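Local coordinates for ESX-1 secretion system protein EccA1 (Mycobacterium tuberculosis, PDB 4F3V) that probably hydrolyses ATP to help power export of ESX-1 virulence factors, the present chain being its N-terminal TPR-type domain, without the AAA ATPase part, at residues A[25-30]-A[45-49]; A[148-152]-A[257-262]; A[174-179]-A[193-197]. All coordinates share one frame; numbering follows the deposited sequence.

Interaction 1: residues A[25-30]-A[45-49]; sequences SLDLFT and GRIRC
A close helix-to-helix contact, centred on the ring of F29 laid against the backbone of G45, joins helix 22-35 to the C-terminal end of helix 40-48 near the N-terminus of the EccA1 TPR domain. The CA of G45 sits almost squarely above the ring, 3.5 Å from its centroid and 9° off the normal, a CH-pi contact made possible by the missing side chain. The same ring meets C49 at its edge: SG lies near the ring plane, 3.8 Å from CD2 of F29, in a sulfur-aromatic contact. C49, the first residue beyond the helix, also places SG 3.6 Å from CB of S25, while its CB packs on CB of L26.

R46 packs through its aliphatic part. Its CG touches both CB of F29 and CD1 of L26, each at 3.7 Å. L26 swings its CG anti to the backbone N (chi1 -178°), which carries CD1 over to the arginine. Bent at chi3 (58°), R46 then turns its guanidinium so that one face lies against OG1 of T30. That hydroxyl donates to L26 O at 2.7 Å, from the opposite face of the carbonyl to T30 N. The guanidinium itself is held by a salt bridge to D51 and a hydrogen bond to T33. Helix 2-17 covers F29 through A14, and helix 54-62 touches R46 through T56.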
loop_
_atom_site.group_PDB
_atom_site.type_symbol
_atom_site.label_atom_id
_atom_site.label_comp_id
_atom_site.label_asym_id
_atom_site.label_seq_id
_atom_site.Cartn_x
_atom_site.Cartn_y
_atom_site.Cartn_z
ATOM N N SER A 25 4.027 20.136 16.465
ATOM C CA SER A 25 3.771 20.379 15.059
ATOM C C SER A 25 2.344 19.934 14.724
ATOM O O SER A 25 1.611 20.656 14.055
ATOM C CB SER A 25 4.745 19.616 14.163
ATOM O OG SER A 25 6.064 20.112 14.302
ATOM N N LEU A 26 1.949 18.771 15.223
ATOM C CA LEU A 26 0.586 18.250 14.992
ATOM C C LEU A 26 -0.470 19.241 15.484
ATOM O O LEU A 26 -1.473 19.468 14.790
ATOM C CB LEU A 26 0.399 16.880 15.646
ATOM C CG LEU A 26 -0.957 16.171 15.454
ATOM C CD1 LEU A 26 -1.259 15.992 13.967
ATOM C CD2 LEU A 26 -1.064 14.847 16.242
ATOM N N ASP A 27 -0.246 19.828 16.665
ATOM C CA ASP A 27 -1.200 20.783 17.234
ATOM C C ASP A 27 -1.364 21.926 16.245
ATOM O O ASP A 27 -2.473 22.386 16.028
ATOM C CB ASP A 27 -0.717 21.390 18.557
ATOM C CG ASP A 27 -0.765 20.421 19.730
ATOM O OD1 ASP A 27 -1.569 19.455 19.709
ATOM O OD2 ASP A 27 0.007 20.659 20.691
ATOM N N LEU A 28 -0.255 22.361 15.643
ATOM C CA LEU A 28 -0.276 23.509 14.743
ATOM C C LEU A 28 -0.903 23.164 13.404
ATOM O O LEU A 28 -1.700 23.944 12.885
ATOM C CB LEU A 28 1.131 24.081 14.541
ATOM C CG LEU A 28 1.797 24.723 15.760
ATOM C CD1 LEU A 28 3.222 25.104 15.444
ATOM C CD2 LEU A 28 1.024 25.944 16.231
ATOM N N PHE A 29 -0.520 22.034 12.807
ATOM C CA PHE A 29 -1.159 21.596 11.563
ATOM C C PHE A 29 -2.675 21.392 11.785
ATOM O O PHE A 29 -3.487 21.707 10.919
ATOM C CB PHE A 29 -0.545 20.298 11.036
ATOM C CG PHE A 29 0.860 20.427 10.522
ATOM C CD1 PHE A 29 1.182 21.337 9.514
ATOM C CD2 PHE A 29 1.846 19.607 10.983
ATOM C CE1 PHE A 29 2.465 21.416 8.999
ATOM C CE2 PHE A 29 3.132 19.676 10.479
ATOM C CZ PHE A 29 3.453 20.586 9.484
ATOM N N THR A 30 -3.053 20.912 12.963
ATOM C CA THR A 30 -4.450 20.675 13.281
ATOM C C THR A 30 -5.201 21.991 13.459
ATOM O O THR A 30 -6.349 22.107 13.046
ATOM C CB THR A 30 -4.566 19.788 14.535
ATOM O OG1 THR A 30 -3.961 18.526 14.238
ATOM C CG2 THR A 30 -6.022 19.581 14.957
ATOM N N GLY A 45 0.945 17.592 6.530
ATOM C CA GLY A 45 1.724 17.837 7.761
ATOM C C GLY A 45 1.265 16.928 8.893
ATOM O O GLY A 45 2.089 16.351 9.608
ATOM N N ARG A 46 -0.051 16.757 9.040
ATOM C CA ARG A 46 -0.588 15.868 10.083
ATOM C C ARG A 46 -0.130 14.426 9.870
ATOM O O ARG A 46 0.270 13.739 10.838
ATOM C CB ARG A 46 -2.106 15.941 10.162
ATOM C CG ARG A 46 -2.611 17.261 10.733
ATOM C CD ARG A 46 -4.116 17.408 10.636
ATOM N NE ARG A 46 -4.828 16.337 11.324
ATOM C CZ ARG A 46 -6.045 16.441 11.873
ATOM N NH1 ARG A 46 -6.746 17.571 11.818
ATOM N NH2 ARG A 46 -6.573 15.384 12.457
ATOM N N ILE A 47 -0.168 13.983 8.609
ATOM C CA ILE A 47 0.333 12.652 8.237
ATOM C C ILE A 47 1.804 12.510 8.640
ATOM O O ILE A 47 2.206 11.523 9.234
ATOM C CB ILE A 47 0.180 12.378 6.716
ATOM C CG1 ILE A 47 -1.305 12.277 6.343
ATOM C CG2 ILE A 47 0.918 11.097 6.345
ATOM C CD1 ILE A 47 -1.596 12.112 4.850
ATOM N N ARG A 48 2.598 13.532 8.325
ATOM C CA ARG A 48 3.997 13.521 8.709
ATOM C C ARG A 48 4.175 13.353 10.232
ATOM O O ARG A 48 5.166 12.760 10.671
ATOM C CB ARG A 48 4.662 14.805 8.239
ATOM C CG ARG A 48 6.024 15.091 8.828
ATOM C CD ARG A 48 7.053 14.094 8.364
ATOM N NE ARG A 48 8.367 14.479 8.872
ATOM C CZ ARG A 48 8.792 14.284 10.116
ATOM N NH1 ARG A 48 8.026 13.698 11.022
ATOM N NH2 ARG A 48 10.003 14.690 10.454
ATOM N N CYS A 49 3.246 13.899 11.018
ATOM C CA CYS A 49 3.344 13.839 12.489
ATOM C C CYS A 49 2.759 12.560 13.064
ATOM O O CYS A 49 2.622 12.446 14.264
ATOM C CB CYS A 49 2.664 15.047 13.137
ATOM S SG CYS A 49 3.418 16.634 12.713
#

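Interaction 2: residues A[148-152]-A[257-262]; sequences AERWT and TTAEQI. With SO4 (sulfate ion), chain F.
I262 docks its CD1 against the turn between two helices, where a Schellman motif with E149 at its C-prime position ends helix 134-147 and R150 occupies the N-cap position of helix 151-158. The contact ties this corner of the TPR domain to the short C-terminal helix 259-263.

Apolar contacts carry most of it. CD1 of I262 approaches N of W151 at 3.7 Å and E149 O at 3.9 Å, so a methyl rests on polar backbone as much as on side chains. CG2 of T257 meets the indole of W151 at its edge, 3.7 Å from CD1 of W151, and CG2 of T152 packs on CB of A259.

Between the two segments the polar link is a water bridging OG1 of T152 and A259 O; just beyond them, R265 donates to A148 O and E149 O. Within 257-262, OG1 of T258 caps the helix by accepting from Q261 N, and OG1 of T257 donates in plane to a lone pair of OE1 of Q261 at 2.6 Å.

Charge gathers at R150, which pairs with D153 and makes a cation-pi contact with W269. Its guanidinium presents an edge to a sulfate, probably from the crystallisation liquor: NH1 of R150 donates to sulfate O2 at 2.8 Å and NH2 to O3 at 3.0 Å.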
loop_
_atom_site.group_PDB
_atom_site.type_symbol
_atom_site.label_atom_id
_atom_site.label_comp_id
_atom_site.label_asym_id
_atom_site.label_seq_id
_atom_site.Cartn_x
_atom_site.Cartn_y
_atom_site.Cartn_z
ATOM N N ALA A 148 -9.167 -7.212 -2.710
ATOM C CA ALA A 148 -10.460 -7.840 -3.028
ATOM C C ALA A 148 -10.323 -9.291 -3.507
ATOM O O ALA A 148 -11.296 -9.897 -4.015
ATOM C CB ALA A 148 -11.183 -7.000 -4.107
ATOM N N GLU A 149 -9.116 -9.842 -3.393
ATOM C CA GLU A 149 -8.820 -11.220 -3.862
ATOM C C GLU A 149 -9.166 -11.447 -5.342
ATOM O O GLU A 149 -9.561 -12.557 -5.763
ATOM C CB GLU A 149 -9.516 -12.259 -2.976
ATOM C CG GLU A 149 -9.101 -12.138 -1.514
ATOM C CD GLU A 149 -9.805 -13.111 -0.570
ATOM O OE1 GLU A 149 -10.222 -14.198 -0.972
ATOM O OE2 GLU A 149 -9.931 -12.774 0.620
ATOM N N ARG A 150 -8.942 -10.413 -6.146
ATOM C CA ARG A 150 -9.153 -10.493 -7.573
ATOM C C ARG A 150 -7.837 -10.871 -8.263
ATOM O O ARG A 150 -7.182 -10.038 -8.898
ATOM C CB ARG A 150 -9.728 -9.172 -8.070
ATOM C CG ARG A 150 -11.186 -9.023 -7.664
ATOM C CD ARG A 150 -11.760 -7.678 -8.090
ATOM N NE ARG A 150 -11.867 -7.533 -9.543
ATOM C CZ ARG A 150 -12.656 -6.644 -10.158
ATOM N NH1 ARG A 150 -13.423 -5.804 -9.464
ATOM N NH2 ARG A 150 -12.691 -6.610 -11.478
ATOM N N TRP A 151 -7.443 -12.133 -8.082
ATOM C CA TRP A 151 -6.086 -12.547 -8.423
ATOM C C TRP A 151 -5.779 -12.495 -9.887
ATOM O O TRP A 151 -4.669 -12.156 -10.246
ATOM C CB TRP A 151 -5.787 -13.931 -7.862
ATOM C CG TRP A 151 -6.044 -13.968 -6.376
ATOM C CD1 TRP A 151 -7.001 -14.703 -5.705
ATOM C CD2 TRP A 151 -5.376 -13.170 -5.337
ATOM N NE1 TRP A 151 -6.954 -14.446 -4.350
ATOM C CE2 TRP A 151 -5.998 -13.540 -4.067
ATOM C CE3 TRP A 151 -4.326 -12.272 -5.330
ATOM C CZ2 TRP A 151 -5.595 -12.983 -2.856
ATOM C CZ3 TRP A 151 -3.940 -11.704 -4.121
ATOM C CH2 TRP A 151 -4.548 -12.071 -2.898
ATOM N N THR A 152 -6.736 -12.821 -10.743
ATOM C CA THR A 152 -6.496 -12.726 -12.178
ATOM C C THR A 152 -6.322 -11.246 -12.622
ATOM O O THR A 152 -5.529 -10.967 -13.503
ATOM C CB THR A 152 -7.619 -13.405 -12.972
ATOM O OG1 THR A 152 -8.883 -12.922 -12.490
ATOM C CG2 THR A 152 -7.574 -14.925 -12.761
ATOM N N THR A 257 -8.686 -20.269 -4.962
ATOM C CA THR A 257 -9.786 -20.056 -5.891
ATOM C C THR A 257 -9.274 -20.297 -7.322
ATOM O O THR A 257 -8.155 -20.803 -7.522
ATOM C CB THR A 257 -10.406 -18.650 -5.692
ATOM O OG1 THR A 257 -11.610 -18.508 -6.469
ATOM C CG2 THR A 257 -9.419 -17.546 -6.061
ATOM N N THR A 258 -10.089 -19.939 -8.310
ATOM C CA THR A 258 -9.764 -20.106 -9.740
ATOM C C THR A 258 -10.311 -18.917 -10.523
ATOM O O THR A 258 -11.180 -18.173 -10.026
ATOM C CB THR A 258 -10.408 -21.385 -10.305
ATOM O OG1 THR A 258 -11.819 -21.212 -10.347
ATOM C CG2 THR A 258 -10.090 -22.604 -9.441
ATOM N N ALA A 259 -9.838 -18.758 -11.756
ATOM C CA ALA A 259 -10.345 -17.729 -12.653
ATOM C C ALA A 259 -11.869 -17.843 -12.824
ATOM O O ALA A 259 -12.600 -16.844 -12.741
ATOM C CB ALA A 259 -9.660 -17.818 -14.002
ATOM N N GLU A 260 -12.335 -19.070 -13.034
ATOM C CA GLU A 260 -13.763 -19.337 -13.207
ATOM C C GLU A 260 -14.572 -18.938 -11.969
ATOM O O GLU A 260 -15.624 -18.298 -12.062
ATOM C CB GLU A 260 -13.978 -20.818 -13.562
ATOM C CG GLU A 260 -13.354 -21.181 -14.920
ATOM C CD GLU A 260 -11.829 -21.381 -14.929
ATOM O OE1 GLU A 260 -11.122 -21.358 -13.880
ATOM O OE2 GLU A 260 -11.312 -21.553 -16.056
ATOM N N GLN A 261 -14.063 -19.288 -10.802
ATOM C CA GLN A 261 -14.750 -18.959 -9.561
ATOM C C GLN A 261 -14.814 -17.438 -9.349
ATOM O O GLN A 261 -15.863 -16.900 -8.989
ATOM C CB GLN A 261 -14.070 -19.675 -8.397
ATOM C CG GLN A 261 -14.949 -19.823 -7.180
ATOM C CD GLN A 261 -14.345 -20.654 -6.070
ATOM O OE1 GLN A 261 -13.179 -20.493 -5.715
ATOM N NE2 GLN A 261 -15.175 -21.514 -5.467
ATOM N N ILE A 262 -13.706 -16.738 -9.575
ATOM C CA ILE A 262 -13.705 -15.269 -9.474
ATOM C C ILE A 262 -14.737 -14.642 -10.445
ATOM O O ILE A 262 -15.497 -13.748 -10.064
ATOM C CB ILE A 262 -12.304 -14.664 -9.756
ATOM C CG1 ILE A 262 -11.299 -15.094 -8.659
ATOM C CG2 ILE A 262 -12.420 -13.166 -9.877
ATOM C CD1 ILE A 262 -9.846 -14.754 -8.975
HETATM S S SO4 F . -15.096 -4.142 -12.060
HETATM O O1 SO4 F . -15.358 -5.263 -13.001
HETATM O O2 SO4 F . -15.560 -4.543 -10.717
HETATM O O3 SO4 F . -13.638 -3.800 -12.098
HETATM O O4 SO4 F . -15.870 -2.950 -12.462
HETATM O O HOH W 1 -11.371 -14.225 -13.386
#

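Interaction 3: residues A[174-179]-A[193-197]; sequences GVAHGV and RLTEA. With SO4 (sulfate ion), chain E.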
loop_
_atom_site.group_PDB
_atom_site.type_symbol
_atom_site.label_atom_id
_atom_site.label_comp_id
_atom_site.label_asym_id
_atom_site.label_seq_id
_atom_site.Cartn_x
_atom_site.Cartn_y
_atom_site.Cartn_z
ATOM N N GLY A 174 6.598 -8.725 -8.903
ATOM C CA GLY A 174 6.886 -10.154 -8.902
ATOM C C GLY A 174 6.322 -10.853 -7.672
ATOM O O GLY A 174 5.771 -11.942 -7.780
ATOM N N VAL A 175 6.424 -10.208 -6.512
ATOM C CA VAL A 175 5.751 -10.709 -5.317
ATOM C C VAL A 175 4.232 -10.792 -5.521
ATOM O O VAL A 175 3.606 -11.823 -5.218
ATOM C CB VAL A 175 6.071 -9.856 -4.078
ATOM C CG1 VAL A 175 5.325 -10.427 -2.859
ATOM C CG2 VAL A 175 7.582 -9.834 -3.822
ATOM N N ALA A 176 3.627 -9.725 -6.057
ATOM C CA ALA A 176 2.166 -9.747 -6.321
ATOM C C ALA A 176 1.772 -10.852 -7.287
ATOM O O ALA A 176 0.748 -11.530 -7.093
ATOM C CB ALA A 176 1.658 -8.386 -6.808
ATOM N N HIS A 177 2.601 -11.063 -8.307
ATOM C CA HIS A 177 2.348 -12.080 -9.312
ATOM C C HIS A 177 2.406 -13.462 -8.637
ATOM O O HIS A 177 1.532 -14.324 -8.851
ATOM C CB HIS A 177 3.373 -11.954 -10.450
ATOM C CG HIS A 177 2.934 -12.612 -11.751
ATOM N ND1 HIS A 177 3.348 -12.188 -12.967
ATOM C CD2 HIS A 177 2.100 -13.699 -11.985
ATOM C CE1 HIS A 177 2.797 -12.964 -13.913
ATOM N NE2 HIS A 177 2.036 -13.884 -13.305
ATOM N N GLY A 178 3.409 -13.666 -7.774
ATOM C CA GLY A 178 3.567 -14.944 -7.029
ATOM C C GLY A 178 2.471 -15.228 -6.032
ATOM O O GLY A 178 1.989 -16.358 -5.947
ATOM N N VAL A 179 2.055 -14.191 -5.288
ATOM C CA VAL A 179 0.932 -14.298 -4.374
ATOM C C VAL A 179 -0.364 -14.661 -5.106
ATOM O O VAL A 179 -1.112 -15.548 -4.662
ATOM C CB VAL A 179 0.796 -13.025 -3.532
ATOM C CG1 VAL A 179 -0.527 -12.998 -2.783
ATOM C CG2 VAL A 179 2.004 -12.927 -2.564
ATOM N N ARG A 193 8.196 -17.594 -8.865
ATOM C CA ARG A 193 8.098 -16.135 -8.820
ATOM C C ARG A 193 8.468 -15.540 -7.468
ATOM O O ARG A 193 9.116 -14.489 -7.419
ATOM C CB ARG A 193 6.711 -15.650 -9.242
ATOM C CG ARG A 193 6.375 -16.026 -10.660
ATOM C CD ARG A 193 5.054 -15.420 -11.072
ATOM N NE ARG A 193 4.648 -15.831 -12.409
ATOM C CZ ARG A 193 5.173 -15.356 -13.541
ATOM N NH1 ARG A 193 6.155 -14.452 -13.520
ATOM N NH2 ARG A 193 4.710 -15.789 -14.713
ATOM N N LEU A 194 8.054 -16.186 -6.382
ATOM C CA LEU A 194 8.339 -15.675 -5.044
ATOM C C LEU A 194 9.826 -15.817 -4.712
ATOM O O LEU A 194 10.404 -14.933 -4.065
ATOM C CB LEU A 194 7.468 -16.364 -3.989
ATOM C CG LEU A 194 5.964 -16.021 -4.041
ATOM C CD1 LEU A 194 5.186 -16.907 -3.046
ATOM C CD2 LEU A 194 5.723 -14.529 -3.802
ATOM N N THR A 195 10.442 -16.902 -5.182
ATOM C CA THR A 195 11.891 -17.098 -5.031
ATOM C C THR A 195 12.696 -16.053 -5.815
ATOM O O THR A 195 13.606 -15.457 -5.255
ATOM C CB THR A 195 12.316 -18.528 -5.402
ATOM O OG1 THR A 195 11.592 -19.448 -4.573
ATOM C CG2 THR A 195 13.839 -18.715 -5.208
ATOM N N GLU A 196 12.320 -15.780 -7.065
ATOM C CA GLU A 196 12.953 -14.703 -7.830
ATOM C C GLU A 196 12.746 -13.320 -7.201
ATOM O O GLU A 196 13.697 -12.522 -7.098
ATOM C CB GLU A 196 12.486 -14.700 -9.284
ATOM C CG GLU A 196 13.078 -15.862 -10.083
ATOM C CD GLU A 196 12.638 -15.923 -11.547
ATOM O OE1 GLU A 196 12.309 -14.859 -12.117
ATOM O OE2 GLU A 196 12.676 -17.026 -12.152
ATOM N N ALA A 197 11.518 -13.033 -6.772
ATOM C CA ALA A 197 11.222 -11.739 -6.161
ATOM C C ALA A 197 12.016 -11.569 -4.851
ATOM O O ALA A 197 12.384 -10.455 -4.466
ATOM C CB ALA A 197 9.723 -11.591 -5.916
HETATM S S SO4 E . 7.548 -14.325 -16.972
HETATM O O1 SO4 E . 8.332 -15.413 -16.340
HETATM O O2 SO4 E . 7.105 -13.412 -15.901
HETATM O O3 SO4 E . 8.379 -13.541 -17.908
HETATM O O4 SO4 E . 6.398 -14.922 -17.697
#
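The imidazole of H177 and the guanidinium of R193 lie flat on one another, a parallel stack with planes 10° apart and centres 3.5 Å apart. Seen from the arginine, CE1 of H177 stands over the middle of one face. On the ring, NE of R193 is offset toward the rim, 3.3 Å from CD2 of H177, and CD adds a CH-pi contact over the same face. The guanidinium edge is used differently: NH1 of R193 donates almost straight (176°) to O2 of a sulfate at 2.8 Å. This ion, probably from the crystallisation liquor, is also bound by R192, while NE of R193 forms a salt bridge with E189. The sulfate at its edge, the salt bridge to E189 and the imidazole on its face probably fix the rotation of the guanidinium. Both side chains reach out to the stack: H177 has CG anti to the backbone N, and R193 is extended from CG to NE.

Behind the stack, segments 174-179 and 193-197 run antiparallel, their axes 8.1 Å apart at closest approach and crossing at -160°. Such a close antiparallel hairpin is consistent with the helical pairs of a TPR-like fold. G178 lets the backbones come near, for a CB there would collide with CD2 of L194, while G174 faces A197. CB of R193 lies 3.9 Å from CA of G178, and CD2 of L194 rests against that same CA and against V175 O. A197 turns its CB onto CG2 of V175 at 3.5 Å, a tight fit for two methyls.

Two helices flank the pair. Helix 207-221 packs on V175 through I210 and on V179 and L194 through Y213, whereas helix 151-158 backs H177 with I155 and V158 and meets V179 through W151.

In the fold
Interaction 3 is the buried one of the three; interactions 1 and 2 are only partly buried and lie farther from the centre of the chain. Interaction 1 stands apart from interactions 2 and 3, about 41 Å and about 37 Å away between centres, on the opposite side of the chain's centre. Those two are neighbours, about 17 Å between centres, and touch through W151 and V179, where consecutive helices 151-158 and 167-183 meet. Glycines admit close approach in interactions 1 and 3, whereas interaction 2, joining parts distant in sequence, rests on a few methyl contacts and a bridging water. All three carry an arginine in a salt bridge with an acidic residue; those of interactions 2 and 3 bind a sulfate as well.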